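Local atomic coordinates of beta-lactamase (Francisella tularensis subsp. tularensis, PDB entry 3P09), a protein that probably hydrolyses beta-lactam antibiotics to substituted beta-amino acids, as a class A beta-lactamase linked to antibiotic resistance. Residues K87-N92 against S130-R135; P103-N108 against S116-A121; A237-V242 against E272-A277. All blocks are in the same frame, centred on the assembly; numbering follows the deposited sequence.

Interaction 1 (K87-N92 against S130-R135)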
ATOM      1  N   LYS A  87       4.599  22.959  -4.098  1.00 25.75           N
ATOM      2  CA  LYS A  87       3.378  23.745  -4.281  1.00 27.54           C
ATOM      3  C   LYS A  87       2.526  23.760  -3.022  1.00 28.80           C
ATOM      4  O   LYS A  87       2.245  22.708  -2.447  1.00 22.74           O
ATOM      5  CB  LYS A  87       2.557  23.200  -5.457  1.00 31.16           C
ATOM      6  CG  LYS A  87       1.158  23.783  -5.557  1.00 35.68           C
ATOM      7  CD  LYS A  87       0.500  23.474  -6.901  1.00 47.70           C
ATOM      8  CE  LYS A  87       1.009  24.405  -7.998  1.00 64.71           C
ATOM      9  NZ  LYS A  87       0.256  24.247  -9.280  1.00 73.54           N
ATOM     10  N   LYS A  88       2.100  24.953  -2.610  1.00 26.69           N
ATOM     11  CA  LYS A  88       1.350  25.126  -1.371  1.00 27.01           C
ATOM     12  C   LYS A  88      -0.139  24.906  -1.571  1.00 31.78           C
ATOM     13  O   LYS A  88      -0.756  25.527  -2.434  1.00 33.71           O
ATOM     14  CB  LYS A  88       1.590  26.529  -0.789  1.00 40.31           C
ATOM     15  CG  LYS A  88       3.026  26.787  -0.355  1.00 44.40           C
ATOM     16  CD  LYS A  88       3.263  28.266  -0.045  1.00 55.27           C
ATOM     17  CE  LYS A  88       4.755  28.584   0.071  1.00 65.65           C
ATOM     18  NZ  LYS A  88       5.032  29.999   0.483  1.00 68.43           N
ATOM     19  N   ILE A  89      -0.711  24.018  -0.767  1.00 23.62           N
ATOM     20  CA  ILE A  89      -2.122  23.682  -0.870  1.00 20.09           C
ATOM     21  C   ILE A  89      -2.842  24.076   0.406  1.00 22.88           C
ATOM     22  O   ILE A  89      -2.486  23.616   1.480  1.00 23.62           O
ATOM     23  CB  ILE A  89      -2.345  22.158  -1.055  1.00 25.85           C
ATOM     24  CG1 ILE A  89      -1.439  21.589  -2.159  1.00 24.35           C
ATOM     25  CG2 ILE A  89      -3.810  21.881  -1.352  1.00 24.02           C
ATOM     26  CD1 ILE A  89      -1.620  22.274  -3.528  1.00 29.33           C
ATOM     27  N   PRO A  90      -3.861  24.935   0.291  1.00 28.55           N
ATOM     28  CA  PRO A  90      -4.721  25.256   1.435  1.00 33.65           C
ATOM     29  C   PRO A  90      -5.436  24.021   1.979  1.00 28.61           C
ATOM     30  O   PRO A  90      -5.944  23.212   1.210  1.00 29.61           O
ATOM     31  CB  PRO A  90      -5.740  26.232   0.835  1.00 39.11           C
ATOM     32  CG  PRO A  90      -5.016  26.870  -0.298  1.00 40.59           C
ATOM     33  CD  PRO A  90      -4.156  25.777  -0.879  1.00 36.38           C
ATOM     34  N   ILE A  91      -5.446  23.863   3.297  1.00 23.63           N
ATOM     35  CA  ILE A  91      -6.194  22.781   3.925  1.00 22.59           C
ATOM     36  C   ILE A  91      -7.472  23.383   4.502  1.00 27.35           C
ATOM     37  O   ILE A  91      -7.410  24.214   5.402  1.00 28.68           O
ATOM     38  CB  ILE A  91      -5.389  22.111   5.057  1.00 23.53           C
ATOM     39  CG1 ILE A  91      -4.027  21.642   4.537  1.00 21.92           C
ATOM     40  CG2 ILE A  91      -6.164  20.946   5.653  1.00 23.01           C
ATOM     41  CD1 ILE A  91      -4.104  20.844   3.256  1.00 26.33           C
ATOM     42  N   ASN A  92      -8.620  22.977   3.966  1.00 29.38           N
ATOM     43  CA  ASN A  92      -9.910  23.522   4.394  1.00 34.47           C
ATOM     44  C   ASN A  92     -10.698  22.504   5.219  1.00 31.77           C
ATOM     45  O   ASN A  92     -10.487  21.300   5.091  1.00 28.05           O
ATOM     46  CB  ASN A  92     -10.730  23.956   3.170  1.00 34.86           C
ATOM     47  CG  ASN A  92      -9.993  24.973   2.305  1.00 44.74           C
ATOM     48  OD1 ASN A  92      -9.408  25.930   2.814  1.00 40.16           O
ATOM     49  ND2 ASN A  92     -10.004  24.758   0.998  1.00 45.40           N
ATOM     50  N   SER A 130      -5.108  12.261   1.240  1.00 20.23           N
ATOM     51  CA  SER A 130      -5.259  11.444   0.038  1.00 22.70           C
ATOM     52  C   SER A 130      -6.262  12.046  -0.924  1.00 23.54           C
ATOM     53  O   SER A 130      -6.023  12.094  -2.128  1.00 21.92           O
ATOM     54  CB  SER A 130      -5.738  10.035   0.399  1.00 20.68           C
ATOM     55  OG  SER A 130      -4.784   9.394   1.211  1.00 34.43           O
ATOM     56  N   ASN A 131      -7.407  12.476  -0.403  1.00 20.86           N
ATOM     57  CA  ASN A 131      -8.432  13.037  -1.285  1.00 22.04           C
ATOM     58  C   ASN A 131      -7.935  14.328  -1.939  1.00 25.27           C
ATOM     59  O   ASN A 131      -8.221  14.595  -3.103  1.00 25.09           O
ATOM     60  CB  ASN A 131      -9.757  13.268  -0.533  1.00 21.85           C
ATOM     61  CG  ASN A 131     -10.508  11.964  -0.239  1.00 26.64           C
ATOM     62  OD1 ASN A 131     -10.091  10.884  -0.652  1.00 28.20           O
ATOM     63  ND2 ASN A 131     -11.617  12.070   0.484  1.00 25.41           N
ATOM     64  N   ILE A 132      -7.184  15.128  -1.186  1.00 19.92           N
ATOM     65  CA  ILE A 132      -6.593  16.355  -1.728  1.00 17.09           C
ATOM     66  C   ILE A 132      -5.634  16.032  -2.878  1.00 23.38           C
ATOM     67  O   ILE A 132      -5.647  16.687  -3.922  1.00 23.39           O
ATOM     68  CB  ILE A 132      -5.854  17.155  -0.632  1.00 19.92           C
ATOM     69  CG1 ILE A 132      -6.865  17.750   0.362  1.00 23.99           C
ATOM     70  CG2 ILE A 132      -4.981  18.250  -1.253  1.00 21.44           C
ATOM     71  CD1 ILE A 132      -6.245  18.321   1.600  1.00 22.68           C
ATOM     72  N   LEU A 133      -4.816  15.000  -2.695  1.00 18.66           N
ATOM     73  CA  LEU A 133      -3.840  14.633  -3.715  1.00 18.44           C
ATOM     74  C   LEU A 133      -4.513  14.168  -4.998  1.00 18.38           C
ATOM     75  O   LEU A 133      -4.079  14.529  -6.098  1.00 20.72           O
ATOM     76  CB  LEU A 133      -2.888  13.552  -3.192  1.00 16.00           C
ATOM     77  CG  LEU A 133      -1.895  14.048  -2.124  1.00 17.51           C
ATOM     78  CD1 LEU A 133      -1.109  12.898  -1.573  1.00 17.74           C
ATOM     79  CD2 LEU A 133      -0.938  15.106  -2.696  1.00 23.20           C
ATOM     80  N   VAL A 134      -5.574  13.375  -4.853  1.00 18.35           N
ATOM     81  CA  VAL A 134      -6.354  12.917  -6.005  1.00 21.06           C
ATOM     82  C   VAL A 134      -6.874  14.129  -6.775  1.00 26.18           C
ATOM     83  O   VAL A 134      -6.776  14.191  -7.995  1.00 25.26           O
ATOM     84  CB  VAL A 134      -7.555  12.035  -5.575  1.00 24.18           C
ATOM     85  CG1 VAL A 134      -8.572  11.899  -6.718  1.00 26.62           C
ATOM     86  CG2 VAL A 134      -7.081  10.674  -5.110  1.00 21.12           C
ATOM     87  N   ARG A 135      -7.406  15.104  -6.047  1.00 24.34           N
ATOM     88  CA  ARG A 135      -7.881  16.328  -6.676  1.00 25.46           C
ATOM     89  C   ARG A 135      -6.741  17.081  -7.362  1.00 26.45           C
ATOM     90  O   ARG A 135      -6.865  17.486  -8.510  1.00 23.85           O
ATOM     91  CB  ARG A 135      -8.566  17.227  -5.642  1.00 29.05           C
ATOM     92  CG  ARG A 135      -9.203  18.479  -6.245  1.00 32.21           C
ATOM     93  CD  ARG A 135      -9.656  19.437  -5.161  1.00 36.48           C
ATOM     94  NE  ARG A 135      -8.510  19.998  -4.456  1.00 37.51           N
ATOM     95  CZ  ARG A 135      -8.457  20.202  -3.142  1.00 37.43           C
ATOM     96  NH1 ARG A 135      -9.489  19.890  -2.367  1.00 36.84           N
ATOM     97  NH2 ARG A 135      -7.367  20.719  -2.602  1.00 31.73           N
TER
HETATM   98  O   HOH W   1      -7.898  22.081  -0.299  1.00 38.19           O
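Ile89 and Ile91 meet Ile132 in two different ways, and the contrast illustrates how one branched side chain can serve two neighbours at once. Against Ile89 it runs antiparallel, the two chains sliding past each other in opposite directions, and the gamma branches touch, with Ile89 CG2 3.8 Å from Ile132 CG2. Against Ile91 it crosses at about a right angle, and only the ends meet: Ile91 CD1 lies 3.7 Å from Ile132 CD1. The division follows from the torsions of Ile132, whose CG2 is anti to the backbone N while CG1 carries CD1 off on the other branch (chi1 -70°). Arg135, one helical turn further on, closes the border of this apolar patch. Its chain bends at chi3 (68°), and the guanidinium receives Ile89 CG2 at its edge and in its plane, 3.9 Å from NH2. The same NH2 reaches the strand indirectly, donating to a water at 2.7 Å that in turn donates to Pro90 O. NH1 forms a salt bridge with Asp95, which also accepts a hydrogen bond from Asn92 N, so the arginine is tied to the chain just beyond the strand. Here the short strand 88-90, paired antiparallel with 112-114, packs through Ile89 against helix 127-137, and Ile91 joins the contact, within the helical domain of the class A beta-lactamase fold.

Interaction 2 (P103-N108 against S116-A121)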
ATOM      1  N   PRO A 103      -4.383  12.452  10.867  1.00 22.35           N
ATOM      2  CA  PRO A 103      -3.383  12.821  11.870  1.00 21.35           C
ATOM      3  C   PRO A 103      -2.607  14.092  11.521  1.00 25.30           C
ATOM      4  O   PRO A 103      -2.323  14.860  12.421  1.00 28.60           O
ATOM      5  CB  PRO A 103      -2.468  11.589  11.931  1.00 21.84           C
ATOM      6  CG  PRO A 103      -2.680  10.888  10.629  1.00 23.71           C
ATOM      7  CD  PRO A 103      -4.124  11.132  10.270  1.00 23.64           C
ATOM      8  N   ILE A 104      -2.294  14.324  10.251  1.00 19.35           N
ATOM      9  CA  ILE A 104      -1.590  15.542   9.867  1.00 18.56           C
ATOM     10  C   ILE A 104      -2.559  16.652   9.419  1.00 23.86           C
ATOM     11  O   ILE A 104      -2.495  17.771   9.905  1.00 22.79           O
ATOM     12  CB  ILE A 104      -0.559  15.277   8.739  1.00 29.18           C
ATOM     13  CG1 ILE A 104       0.567  14.369   9.229  1.00 30.61           C
ATOM     14  CG2 ILE A 104       0.046  16.584   8.238  1.00 22.53           C
ATOM     15  CD1 ILE A 104       0.194  12.925   9.369  1.00 33.83           C
ATOM     16  N   THR A 105      -3.466  16.335   8.502  1.00 21.74           N
ATOM     17  CA  THR A 105      -4.307  17.373   7.934  1.00 14.31           C
ATOM     18  C   THR A 105      -5.174  18.061   8.995  1.00 20.01           C
ATOM     19  O   THR A 105      -5.406  19.264   8.920  1.00 22.27           O
ATOM     20  CB  THR A 105      -5.146  16.856   6.761  1.00 17.07           C
ATOM     21  OG1 THR A 105      -5.900  15.704   7.167  1.00 21.72           O
ATOM     22  CG2 THR A 105      -4.214  16.468   5.601  1.00 21.58           C
ATOM     23  N   ALA A 106      -5.629  17.307   9.987  1.00 21.07           N
ATOM     24  CA  ALA A 106      -6.484  17.876  11.017  1.00 23.42           C
ATOM     25  C   ALA A 106      -5.752  18.930  11.846  1.00 29.27           C
ATOM     26  O   ALA A 106      -6.384  19.760  12.503  1.00 27.65           O
ATOM     27  CB  ALA A 106      -7.041  16.770  11.925  1.00 19.68           C
ATOM     28  N   LYS A 107      -4.423  18.891  11.844  1.00 20.45           N
ATOM     29  CA  LYS A 107      -3.662  19.880  12.605  1.00 22.98           C
ATOM     30  C   LYS A 107      -3.348  21.125  11.766  1.00 24.76           C
ATOM     31  O   LYS A 107      -2.658  22.033  12.225  1.00 29.24           O
ATOM     32  CB  LYS A 107      -2.356  19.272  13.138  1.00 24.20           C
ATOM     33  CG  LYS A 107      -2.537  17.978  13.933  1.00 24.33           C
ATOM     34  CD  LYS A 107      -1.239  17.618  14.666  1.00 23.99           C
ATOM     35  CE  LYS A 107      -1.417  16.393  15.547  1.00 24.87           C
ATOM     36  NZ  LYS A 107      -0.217  16.151  16.409  1.00 20.72           N
ATOM     37  N   ASN A 108      -3.865  21.179  10.545  1.00 19.41           N
ATOM     38  CA  ASN A 108      -3.474  22.249   9.627  1.00 26.71           C
ATOM     39  C   ASN A 108      -4.627  22.953   8.914  1.00 29.75           C
ATOM     40  O   ASN A 108      -4.425  23.584   7.871  1.00 24.92           O
ATOM     41  CB  ASN A 108      -2.490  21.702   8.594  1.00 19.87           C
ATOM     42  CG  ASN A 108      -1.141  21.395   9.196  1.00 22.07           C
ATOM     43  OD1 ASN A 108      -0.301  22.285   9.343  1.00 19.67           O
ATOM     44  ND2 ASN A 108      -0.929  20.134   9.571  1.00 22.27           N
ATOM     45  N   SER A 116       4.444  17.778  -1.107  1.00 20.00           N
ATOM     46  CA  SER A 116       5.296  16.759  -0.487  1.00 20.28           C
ATOM     47  C   SER A 116       4.833  16.420   0.922  1.00 22.37           C
ATOM     48  O   SER A 116       4.866  15.258   1.327  1.00 19.37           O
ATOM     49  CB  SER A 116       6.775  17.163  -0.460  1.00 28.20           C
ATOM     50  OG  SER A 116       7.576  16.061  -0.023  1.00 23.76           O
ATOM     51  N   GLN A 117       4.412  17.431   1.679  1.00 19.37           N
ATOM     52  CA  GLN A 117       3.890  17.177   3.021  1.00 16.21           C
ATOM     53  C   GLN A 117       2.618  16.336   2.973  1.00 18.52           C
ATOM     54  O   GLN A 117       2.353  15.536   3.882  1.00 17.26           O
ATOM     55  CB  GLN A 117       3.602  18.496   3.752  1.00 15.60           C
ATOM     56  CG  GLN A 117       4.873  19.215   4.189  1.00 18.53           C
ATOM     57  CD  GLN A 117       4.596  20.561   4.803  1.00 27.95           C
ATOM     58  OE1 GLN A 117       3.814  21.349   4.268  1.00 20.86           O
ATOM     59  NE2 GLN A 117       5.227  20.834   5.945  1.00 24.87           N
ATOM     60  N   LEU A 118       1.816  16.538   1.935  1.00 18.20           N
ATOM     61  CA  LEU A 118       0.583  15.771   1.772  1.00 18.64           C
ATOM     62  C   LEU A 118       0.905  14.339   1.375  1.00 16.00           C
ATOM     63  O   LEU A 118       0.211  13.417   1.774  1.00 17.32           O
ATOM     64  CB  LEU A 118      -0.338  16.427   0.734  1.00 21.00           C
ATOM     65  CG  LEU A 118      -0.988  17.717   1.232  1.00 20.55           C
ATOM     66  CD1 LEU A 118      -1.385  18.661   0.084  1.00 24.55           C
ATOM     67  CD2 LEU A 118      -2.189  17.377   2.098  1.00 17.46           C
ATOM     68  N   ASN A 119       1.955  14.161   0.576  1.00 16.94           N
ATOM     69  CA  ASN A 119       2.412  12.818   0.241  1.00 17.58           C
ATOM     70  C   ASN A 119       2.765  12.046   1.497  1.00 19.49           C
ATOM     71  O   ASN A 119       2.370  10.901   1.659  1.00 19.21           O
ATOM     72  CB  ASN A 119       3.648  12.859  -0.659  1.00 15.85           C
ATOM     73  CG  ASN A 119       3.325  13.195  -2.091  1.00 18.98           C
ATOM     74  OD1 ASN A 119       2.176  13.082  -2.533  1.00 18.22           O
ATOM     75  ND2 ASN A 119       4.348  13.571  -2.847  1.00 18.43           N
ATOM     76  N   TYR A 120       3.552  12.680   2.370  1.00 17.64           N
ATOM     77  CA  TYR A 120       3.958  12.068   3.625  1.00 18.01           C
ATOM     78  C   TYR A 120       2.734  11.662   4.421  1.00 17.01           C
ATOM     79  O   TYR A 120       2.641  10.540   4.916  1.00 14.49           O
ATOM     80  CB  TYR A 120       4.840  13.058   4.408  1.00 20.02           C
ATOM     81  CG  TYR A 120       5.057  12.715   5.860  1.00 20.09           C
ATOM     82  CD1 TYR A 120       4.222  13.228   6.851  1.00 20.01           C
ATOM     83  CD2 TYR A 120       6.106  11.895   6.250  1.00 19.16           C
ATOM     84  CE1 TYR A 120       4.431  12.924   8.199  1.00 19.32           C
ATOM     85  CE2 TYR A 120       6.316  11.585   7.597  1.00 24.52           C
ATOM     86  CZ  TYR A 120       5.479  12.105   8.560  1.00 21.74           C
ATOM     87  OH  TYR A 120       5.697  11.793   9.898  1.00 24.53           O
ATOM     88  N   ALA A 121       1.779  12.580   4.533  1.00 16.61           N
ATOM     89  CA  ALA A 121       0.533  12.318   5.241  1.00 15.45           C
ATOM     90  C   ALA A 121      -0.227  11.132   4.643  1.00 17.00           C
ATOM     91  O   ALA A 121      -0.728  10.284   5.386  1.00 18.76           O
ATOM     92  CB  ALA A 121      -0.350  13.552   5.212  1.00 15.25           C
TER
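Ile104 leans on helix 115-123 with nearly the whole of its side chain, and its path can be read atom by atom. CB comes first, 3.9 Å from Ala121 CB, at the place where the two backbones run nearest, 6.0 Å between the CA atoms of Ile104 and Ala121. From CB the chain divides. CG2, anti to the backbone N, stays over the same methyl, 4.3 Å from Ala121 CB. CG1, anti to the carbonyl carbon (chi1 -66°), turns instead toward Tyr120 and meets the phenol at its edge, near the ring plane, 4.3 Å from CE1. At the tip, CD1 comes back over the helix backbone and settles 4.2 Å from Ala121 CA. Leu113 of strand 112-114 lies against the isoleucine as well.

This loop borders the turn between helices 115-123 and 127-137, the region that corresponds to the SDN motif of class A enzymes, of which this chain probably keeps the Ser-Asp part, with Asp126 as the aspartate. Asp126 accepts from Ile104 N through OD2 and is hydrogen-bonded to Thr105 OG1 through OD1, which leaves Thr105 CG2 to face the helix. That methyl meets Leu118 CD2 at 4.1 Å, the two side chains crossing at about a right angle. The carbonyl of Ile104 is gripped within the loop itself: Lys107 N and Asn108 ND2 approach its oxygen from opposite faces of the carbonyl plane. The side-chain hydrogen bond from Asn108 ND2 to Ile104 O, 2.9 Å long, is moderately bent at 151°, and it ties Ile104 to Asn108 across the 3-10 segment around 105-107.

Interaction 3 (A237-V242 against E272-A277)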
ATOM      1  N   ALA A 237     -12.977  -8.464   6.732  1.00 24.52           N
ATOM      2  CA  ALA A 237     -11.707  -8.686   7.423  1.00 23.86           C
ATOM      3  C   ALA A 237     -10.500  -8.196   6.619  1.00 22.38           C
ATOM      4  O   ALA A 237      -9.380  -8.643   6.854  1.00 23.48           O
ATOM      5  CB  ALA A 237     -11.549 -10.170   7.765  1.00 19.86           C
ATOM      6  N   ALA A 238     -10.715  -7.271   5.682  1.00 21.48           N
ATOM      7  CA  ALA A 238      -9.651  -6.910   4.738  1.00 19.62           C
ATOM      8  C   ALA A 238      -8.500  -6.227   5.450  1.00 22.61           C
ATOM      9  O   ALA A 238      -8.658  -5.144   6.024  1.00 21.79           O
ATOM     10  CB  ALA A 238     -10.187  -6.027   3.596  1.00 18.38           C
ATOM     11  N   THR A 239      -7.339  -6.867   5.404  1.00 16.21           N
ATOM     12  CA  THR A 239      -6.171  -6.394   6.142  1.00 17.65           C
ATOM     13  C   THR A 239      -4.956  -6.590   5.246  1.00 20.93           C
ATOM     14  O   THR A 239      -4.654  -7.721   4.866  1.00 19.89           O
ATOM     15  CB  THR A 239      -5.982  -7.229   7.435  1.00 20.03           C
ATOM     16  OG1 THR A 239      -7.248  -7.423   8.088  1.00 20.04           O
ATOM     17  CG2 THR A 239      -5.019  -6.535   8.397  1.00 23.94           C
ATOM     18  N   ASN A 240      -4.280  -5.498   4.878  1.00 18.38           N
ATOM     19  CA  ASN A 240      -3.186  -5.585   3.901  1.00 14.12           C
ATOM     20  C   ASN A 240      -1.908  -4.949   4.407  1.00 16.98           C
ATOM     21  O   ASN A 240      -1.934  -4.042   5.240  1.00 16.55           O
ATOM     22  CB  ASN A 240      -3.537  -4.882   2.572  1.00 14.73           C
ATOM     23  CG  ASN A 240      -4.811  -5.396   1.924  1.00 18.63           C
ATOM     24  OD1 ASN A 240      -5.212  -6.540   2.101  1.00 20.42           O
ATOM     25  ND2 ASN A 240      -5.435  -4.538   1.129  1.00 16.51           N
ATOM     26  N   ASP A 241      -0.775  -5.416   3.891  1.00 19.88           N
ATOM     27  CA  ASP A 241       0.479  -4.716   4.109  1.00 18.34           C
ATOM     28  C   ASP A 241       1.352  -4.971   2.892  1.00 18.55           C
ATOM     29  O   ASP A 241       1.524  -6.116   2.497  1.00 15.67           O
ATOM     30  CB  ASP A 241       1.161  -5.195   5.406  1.00 16.08           C
ATOM     31  CG  ASP A 241       2.275  -4.251   5.869  1.00 22.27           C
ATOM     32  OD1 ASP A 241       2.385  -3.119   5.343  1.00 19.41           O
ATOM     33  OD2 ASP A 241       3.025  -4.640   6.780  1.00 24.06           O
ATOM     34  N   VAL A 242       1.863  -3.909   2.272  1.00 16.77           N
ATOM     35  CA  VAL A 242       2.743  -4.069   1.106  1.00 16.67           C
ATOM     36  C   VAL A 242       4.033  -3.316   1.383  1.00 24.37           C
ATOM     37  O   VAL A 242       4.014  -2.126   1.746  1.00 16.39           O
ATOM     38  CB  VAL A 242       2.088  -3.565  -0.198  1.00 17.43           C
ATOM     39  CG1 VAL A 242       3.007  -3.803  -1.403  1.00 19.42           C
ATOM     40  CG2 VAL A 242       0.739  -4.239  -0.410  1.00 15.30           C
ATOM     41  N   GLU A 272      -2.869 -10.670  12.930  1.00 26.67           N
ATOM     42  CA  GLU A 272      -2.078 -11.826  13.346  1.00 27.83           C
ATOM     43  C   GLU A 272      -1.754 -12.736  12.168  1.00 20.74           C
ATOM     44  O   GLU A 272      -0.666 -13.307  12.097  1.00 25.46           O
ATOM     45  CB  GLU A 272      -2.797 -12.623  14.437  1.00 37.27           C
ATOM     46  CG  GLU A 272      -3.670 -11.775  15.345  1.00 60.08           C
ATOM     47  CD  GLU A 272      -3.076 -11.584  16.725  1.00 82.32           C
ATOM     48  OE1 GLU A 272      -2.581 -12.576  17.305  1.00 89.55           O
ATOM     49  OE2 GLU A 272      -3.108 -10.439  17.231  1.00 89.12           O
ATOM     50  N   ILE A 273      -2.693 -12.889  11.243  1.00 18.17           N
ATOM     51  CA  ILE A 273      -2.414 -13.736  10.097  1.00 21.60           C
ATOM     52  C   ILE A 273      -1.295 -13.146   9.229  1.00 26.16           C
ATOM     53  O   ILE A 273      -0.452 -13.880   8.710  1.00 22.74           O
ATOM     54  CB  ILE A 273      -3.659 -14.039   9.264  1.00 20.53           C
ATOM     55  CG1 ILE A 273      -3.402 -15.257   8.375  1.00 27.80           C
ATOM     56  CG2 ILE A 273      -4.085 -12.820   8.423  1.00 18.95           C
ATOM     57  CD1 ILE A 273      -4.599 -15.646   7.515  1.00 29.61           C
ATOM     58  N   ILE A 274      -1.283 -11.822   9.089  1.00 20.66           N
ATOM     59  CA  ILE A 274      -0.203 -11.157   8.395  1.00 20.94           C
ATOM     60  C   ILE A 274       1.119 -11.434   9.128  1.00 19.96           C
ATOM     61  O   ILE A 274       2.135 -11.751   8.502  1.00 24.29           O
ATOM     62  CB  ILE A 274      -0.421  -9.622   8.303  1.00 23.73           C
ATOM     63  CG1 ILE A 274      -1.823  -9.299   7.788  1.00 32.50           C
ATOM     64  CG2 ILE A 274       0.645  -8.984   7.412  1.00 20.75           C
ATOM     65  CD1 ILE A 274      -2.074  -9.755   6.387  1.00 28.38           C
ATOM     66  N   GLN A 275       1.108 -11.321  10.451  1.00 20.54           N
ATOM     67  CA  GLN A 275       2.327 -11.580  11.215  1.00 22.00           C
ATOM     68  C   GLN A 275       2.864 -12.974  10.930  1.00 24.24           C
ATOM     69  O   GLN A 275       4.064 -13.172  10.714  1.00 25.37           O
ATOM     70  CB  GLN A 275       2.072 -11.431  12.711  1.00 26.08           C
ATOM     71  CG  GLN A 275       1.642 -10.043  13.104  1.00 23.33           C
ATOM     72  CD  GLN A 275       1.186  -9.987  14.535  1.00 28.69           C
ATOM     73  OE1 GLN A 275       1.137 -11.012  15.214  1.00 28.44           O
ATOM     74  NE2 GLN A 275       0.846  -8.793  15.006  1.00 27.65           N
ATOM     75  N   GLN A 276       1.969 -13.945  10.925  1.00 25.35           N
ATOM     76  CA  GLN A 276       2.390 -15.327  10.796  1.00 25.56           C
ATOM     77  C   GLN A 276       2.870 -15.630   9.375  1.00 25.66           C
ATOM     78  O   GLN A 276       3.879 -16.314   9.188  1.00 25.84           O
ATOM     79  CB  GLN A 276       1.269 -16.263  11.254  1.00 31.97           C
ATOM     80  CG  GLN A 276       1.036 -16.193  12.767  1.00 29.40           C
ATOM     81  CD  GLN A 276      -0.307 -16.765  13.178  1.00 38.48           C
ATOM     82  OE1 GLN A 276      -0.695 -17.850  12.742  1.00 33.44           O
ATOM     83  NE2 GLN A 276      -1.030 -16.029  14.013  1.00 36.47           N
ATOM     84  N   ALA A 277       2.159 -15.103   8.383  1.00 20.61           N
ATOM     85  CA  ALA A 277       2.578 -15.245   6.996  1.00 26.59           C
ATOM     86  C   ALA A 277       3.944 -14.609   6.792  1.00 25.20           C
ATOM     87  O   ALA A 277       4.812 -15.191   6.140  1.00 26.44           O
ATOM     88  CB  ALA A 277       1.559 -14.628   6.055  1.00 22.91           C
TER
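Thr239 OG1 takes part in two hydrogen bonds: it donates to Ala237 O over 2.7 Å and accepts from Asn270 N, at the approach to helix 271-289. The first bond meets its carbonyl well above the plane, 48° out of it. The threonine torsion sets this up, because with chi1 at -44° OG1 lies beside the backbone N, on the side of the preceding residues, and the methyl CG2 swings away from it. OG1 is thus engaged with the residues before the strand and before the helix, while the methyl CG2 faces Ile274.

Ile274 is the residue that carries almost the entire contact from the helix. It enters across the strand between Thr239 and Asp241, two residues whose CB atoms both point at the helix. Its CG1 lies 4.3 Å from Thr239 CG2, and its end reaches further, CD1 resting 3.6 Å from Thr239 O in van der Waals contact with that carbonyl oxygen. The other branch, anti to the backbone N, goes to the second neighbour: Ile274 CG2 is 4.3 Å from Asp241 CB. The aspartate meets it through its methylene; its carboxylate accepts from Ile216 N through OD2. Asn240, between the two, has its CB turned from the helix and donates through ND2 to Pro61 O.

Helix 271-289, with helix 24-35, packs on the antiparallel sheet as in the alpha/beta domain of class A beta-lactamases. Strand 239-246 lies between 253-260 and 225-232 in this five-stranded sheet. Ile274 also touches Ile257 of 253-260, Ile273 and Ala277 meet Leu31 of helix 24-35, and Val242, on the strand, packs against Ile181 and Ile185 of helix 178-190.

Overall arrangement
The three contacts divide between the two halves of a class A beta-lactamase. Interactions 1 and 2 have centres 9 Å apart and touch, Ile89 and Leu133 meeting Leu118 and Ile91 packing on Asn108; they use helices that follow each other in the chain, 127-137 in interaction 1 and 115-123 in interaction 2, and interaction 2 is nested inside the loop that interaction 1 closes. Interaction 3 follows in series, joining the five-stranded sheet to the C-terminal helix 271-289. Its centre lies 30 Å from that of interaction 1, across the middle of the chain, and 26 Å from that of interaction 2. It touches neither, its nearest atoms being about 14 Å and 13 Å away respectively.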